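Local structure of acyl-[acyl-carrier-protein]--UDP-N-acetylglucosamine O-acyltransferase (Acinetobacter baumannii, 4E6U) at residues A[63-68]-A[94-99]. The protein probably catalyses the transfer of an acyl chain from acyl carrier protein to UDP-N-acetylglucosamine, an early step of lipopolysaccharide (lipid A) synthesis. Sequence-based numbering, arbitrary orientation.
Sequences EIFQFA and IREHCS
Phe65 and Arg95 meet through matched first torsions, chi1 -74° and -64°, which place CG of each beside its own backbone N and anti to the carbonyl carbon; further bends at chi2 and chi3 fold the arginine back so that its guanidinium lies flat on one face of the Phe65 ring. Arg95 CZ stands 3.8 Å from the ring centroid, with the planes only 9° apart, which is the evidence for a stacked cation-pi contact; Arg95 CD adds a CH-pi contact over the same face. His47, outside the two segments, also stacks with the Phe65 ring. In-plane bonds fix the guanidinium's rotation: NE and NH2 of Arg95 both reach Glu96 OE1, at 3.0 Å from NE, and NH2 also donates to Val73 O of the second subunit. At the start of the contact, Ile64 and Ile94 form a parallel bridge, framed by Ile94 N to Glu63 O and Phe65 N to Ile94 O, each 2.9 Å. Each segment then makes a type II turn, and Phe67 and His97 occupy equivalent places in them. Their rings are nearly parallel but slid apart, centroids 5.4 Å from each other, so contact falls mainly to Phe67 CB and His97 CD2, 3.5 Å apart. Such residue-over-residue repetition is characteristic of successive coils of the left-handed parallel beta-helix of hexapeptide acyltransferases. His97 NE2 hydrogen-bonds to Phe67 O of the second subunit, and Glu96 OE2 to Ser69 OG and His101 NE2 of that subunit. The Arg95-Glu96 salt bridge probably offsets charge at this buried turn, and their outer bonds tie coil stacking to the trimer.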
ATOM      1  N   GLU A  63       1.706 -17.316 -13.917  1.00 11.25           N
ATOM      2  CA  GLU A  63       0.637 -16.458 -14.363  1.00 11.56           C
ATOM      3  C   GLU A  63       0.880 -15.091 -13.772  1.00 11.81           C
ATOM      4  O   GLU A  63       1.006 -14.939 -12.538  1.00 11.82           O
ATOM      5  CB  GLU A  63      -0.717 -17.016 -13.955  1.00 12.98           C
ATOM      6  CG  GLU A  63      -1.883 -16.241 -14.558  1.00 13.89           C
ATOM      7  CD  GLU A  63      -3.246 -16.873 -14.311  1.00 16.60           C
ATOM      8  OE1 GLU A  63      -4.247 -16.337 -14.846  1.00 15.52           O
ATOM      9  OE2 GLU A  63      -3.344 -17.884 -13.560  1.00 20.54           O
ATOM     10  N   ILE A  64       0.906 -14.103 -14.661  1.00 10.19           N
ATOM     11  CA  ILE A  64       1.217 -12.712 -14.293  1.00 10.18           C
ATOM     12  C   ILE A  64       0.074 -11.822 -14.766  1.00 10.07           C
ATOM     13  O   ILE A  64      -0.254 -11.817 -15.962  1.00 10.44           O
ATOM     14  CB  ILE A  64       2.538 -12.237 -14.914  1.00 10.29           C
ATOM     15  CG1 ILE A  64       3.676 -13.231 -14.598  1.00 11.86           C
ATOM     16  CG2 ILE A  64       2.879 -10.824 -14.416  1.00 11.45           C
ATOM     17  CD1 ILE A  64       5.057 -12.856 -15.155  1.00 14.38           C
ATOM     18  N   PHE A  65      -0.509 -11.074 -13.837  1.00  9.71           N
ATOM     19  CA  PHE A  65      -1.706 -10.275 -14.102  1.00  9.59           C
ATOM     20  C   PHE A  65      -1.376  -8.828 -14.475  1.00  8.97           C
ATOM     21  O   PHE A  65      -0.232  -8.342 -14.343  1.00  9.83           O
ATOM     22  CB  PHE A  65      -2.619 -10.299 -12.874  1.00 10.31           C
ATOM     23  CG  PHE A  65      -3.348 -11.602 -12.684  1.00 11.45           C
ATOM     24  CD1 PHE A  65      -2.676 -12.737 -12.231  1.00 11.45           C
ATOM     25  CD2 PHE A  65      -4.709 -11.678 -12.931  1.00 13.28           C
ATOM     26  CE1 PHE A  65      -3.359 -13.956 -12.032  1.00 12.99           C
ATOM     27  CE2 PHE A  65      -5.400 -12.891 -12.753  1.00 13.64           C
ATOM     28  CZ  PHE A  65      -4.710 -14.032 -12.291  1.00 12.22           C
ATOM     29  N   GLN A  66      -2.398  -8.155 -14.989  1.00  9.91           N
ATOM     30  CA  GLN A  66      -2.259  -6.802 -15.483  1.00  9.43           C
ATOM     31  C   GLN A  66      -1.643  -5.849 -14.469  1.00  9.68           C
ATOM     32  O   GLN A  66      -1.923  -5.915 -13.246  1.00 10.00           O
ATOM     33  CB  GLN A  66      -3.636  -6.256 -15.919  1.00 10.28           C
ATOM     34  CG  GLN A  66      -4.770  -6.382 -14.878  1.00  9.89           C
ATOM     35  CD  GLN A  66      -5.558  -7.684 -14.931  1.00 10.57           C
ATOM     36  OE1 GLN A  66      -6.604  -7.808 -14.249  1.00 14.17           O
ATOM     37  NE2 GLN A  66      -5.110  -8.620 -15.699  1.00  8.96           N
ATOM     38  N   PHE A  67      -0.834  -4.945 -15.021  1.00  9.10           N
ATOM     39  CA  PHE A  67      -0.209  -3.844 -14.281  1.00  9.42           C
ATOM     40  C   PHE A  67       0.896  -4.315 -13.344  1.00 10.65           C
ATOM     41  O   PHE A  67       1.351  -3.552 -12.486  1.00 11.37           O
ATOM     42  CB  PHE A  67      -1.248  -3.001 -13.516  1.00  9.65           C
ATOM     43  CG  PHE A  67      -2.489  -2.680 -14.317  1.00  9.34           C
ATOM     44  CD1 PHE A  67      -2.393  -2.015 -15.545  1.00 10.78           C
ATOM     45  CD2 PHE A  67      -3.745  -3.022 -13.834  1.00  9.91           C
ATOM     46  CE1 PHE A  67      -3.553  -1.717 -16.266  1.00 10.42           C
ATOM     47  CE2 PHE A  67      -4.901  -2.704 -14.560  1.00 11.02           C
ATOM     48  CZ  PHE A  67      -4.804  -2.070 -15.762  1.00 10.69           C
ATOM     49  N   ALA A  68       1.355  -5.544 -13.528  1.00  9.85           N
ATOM     50  CA  ALA A  68       2.579  -5.961 -12.863  1.00  9.75           C
ATOM     51  C   ALA A  68       3.793  -5.437 -13.611  1.00  9.27           C
ATOM     52  O   ALA A  68       3.858  -5.460 -14.851  1.00  9.58           O
ATOM     53  CB  ALA A  68       2.615  -7.459 -12.770  1.00 10.75           C
ATOM     54  N   ILE A  94       1.514 -14.071  -9.871  1.00 10.94           N
ATOM     55  CA  ILE A  94       1.928 -12.691  -9.624  1.00 10.85           C
ATOM     56  C   ILE A  94       0.748 -11.798  -9.982  1.00 10.41           C
ATOM     57  O   ILE A  94       0.402 -11.643 -11.158  1.00 10.96           O
ATOM     58  CB  ILE A  94       3.200 -12.353 -10.431  1.00 10.77           C
ATOM     59  CG1 ILE A  94       4.367 -13.261  -9.981  1.00 12.76           C
ATOM     60  CG2 ILE A  94       3.568 -10.876 -10.270  1.00 13.29           C
ATOM     61  CD1 ILE A  94       5.594 -13.233 -10.869  1.00 15.06           C
ATOM     62  N   ARG A  95       0.098 -11.262  -8.960  1.00 10.38           N
ATOM     63  CA  ARG A  95      -1.147 -10.538  -9.152  1.00  9.90           C
ATOM     64  C   ARG A  95      -0.936  -9.077  -9.572  1.00  9.51           C
ATOM     65  O   ARG A  95       0.197  -8.580  -9.727  1.00  9.89           O
ATOM     66  CB  ARG A  95      -1.973 -10.634  -7.873  1.00  9.99           C
ATOM     67  CG  ARG A  95      -2.399 -12.084  -7.533  1.00 10.45           C
ATOM     68  CD  ARG A  95      -3.134 -12.767  -8.713  1.00 11.89           C
ATOM     69  NE  ARG A  95      -4.280 -11.953  -9.095  1.00 12.76           N
ATOM     70  CZ  ARG A  95      -5.559 -12.306  -9.022  1.00 12.10           C
ATOM     71  NH1 ARG A  95      -5.924 -13.536  -8.657  1.00 13.49           N
ATOM     72  NH2 ARG A  95      -6.487 -11.413  -9.358  1.00 12.05           N
ATOM     73  N   GLU A  96      -2.053  -8.394  -9.789  1.00 10.30           N
ATOM     74  CA  GLU A  96      -2.005  -7.017 -10.279  1.00  9.91           C
ATOM     75  C   GLU A  96      -1.125  -6.122  -9.443  1.00  9.56           C
ATOM     76  O   GLU A  96      -1.088  -6.247  -8.213  1.00 10.08           O
ATOM     77  CB  GLU A  96      -3.404  -6.398 -10.332  1.00  9.84           C
ATOM     78  CG  GLU A  96      -4.435  -7.209 -11.143  1.00 11.45           C
ATOM     79  CD  GLU A  96      -5.277  -8.109 -10.270  1.00 11.49           C
ATOM     80  OE1 GLU A  96      -4.740  -9.097  -9.707  1.00 11.36           O
ATOM     81  OE2 GLU A  96      -6.477  -7.823 -10.124  1.00 11.44           O
ATOM     82  N   HIS A  97      -0.424  -5.201 -10.094  1.00 10.20           N
ATOM     83  CA  HIS A  97       0.290  -4.122  -9.410  1.00 11.45           C
ATOM     84  C   HIS A  97       1.524  -4.557  -8.639  1.00 11.41           C
ATOM     85  O   HIS A  97       2.103  -3.750  -7.911  1.00 11.85           O
ATOM     86  CB  HIS A  97      -0.646  -3.292  -8.494  1.00 11.72           C
ATOM     87  CG  HIS A  97      -1.864  -2.783  -9.199  1.00 11.46           C
ATOM     88  ND1 HIS A  97      -3.144  -3.137  -8.825  1.00 13.71           N
ATOM     89  CD2 HIS A  97      -1.995  -1.978 -10.280  1.00 12.42           C
ATOM     90  CE1 HIS A  97      -4.013  -2.541  -9.629  1.00 13.93           C
ATOM     91  NE2 HIS A  97      -3.343  -1.850 -10.530  1.00 12.80           N
ATOM     92  N   CYS A  98       1.946  -5.809  -8.795  1.00 10.74           N
ATOM     93  CA  CYS A  98       3.228  -6.200  -8.194  1.00 10.96           C
ATOM     94  C   CYS A  98       4.383  -5.501  -8.863  1.00 11.24           C
ATOM     95  O   CYS A  98       4.283  -5.037 -10.015  1.00 11.60           O
ATOM     96  CB  CYS A  98       3.447  -7.711  -8.283  1.00 11.82           C
ATOM     97  SG  CYS A  98       2.350  -8.657  -7.196  1.00 11.80           S
ATOM     98  N   SER A  99       5.494  -5.405  -8.140  1.00 10.21           N
ATOM     99  CA  SER A  99       6.724  -4.860  -8.714  1.00 10.60           C
ATOM    100  C   SER A  99       7.869  -5.734  -8.243  1.00 11.03           C
ATOM    101  O   SER A  99       8.028  -5.956  -7.035  1.00 12.19           O
ATOM    102  CB  SER A  99       6.933  -3.383  -8.355  1.00 10.53           C
ATOM    103  OG  SER A  99       6.794  -3.166  -6.961  1.00 11.92           O
TER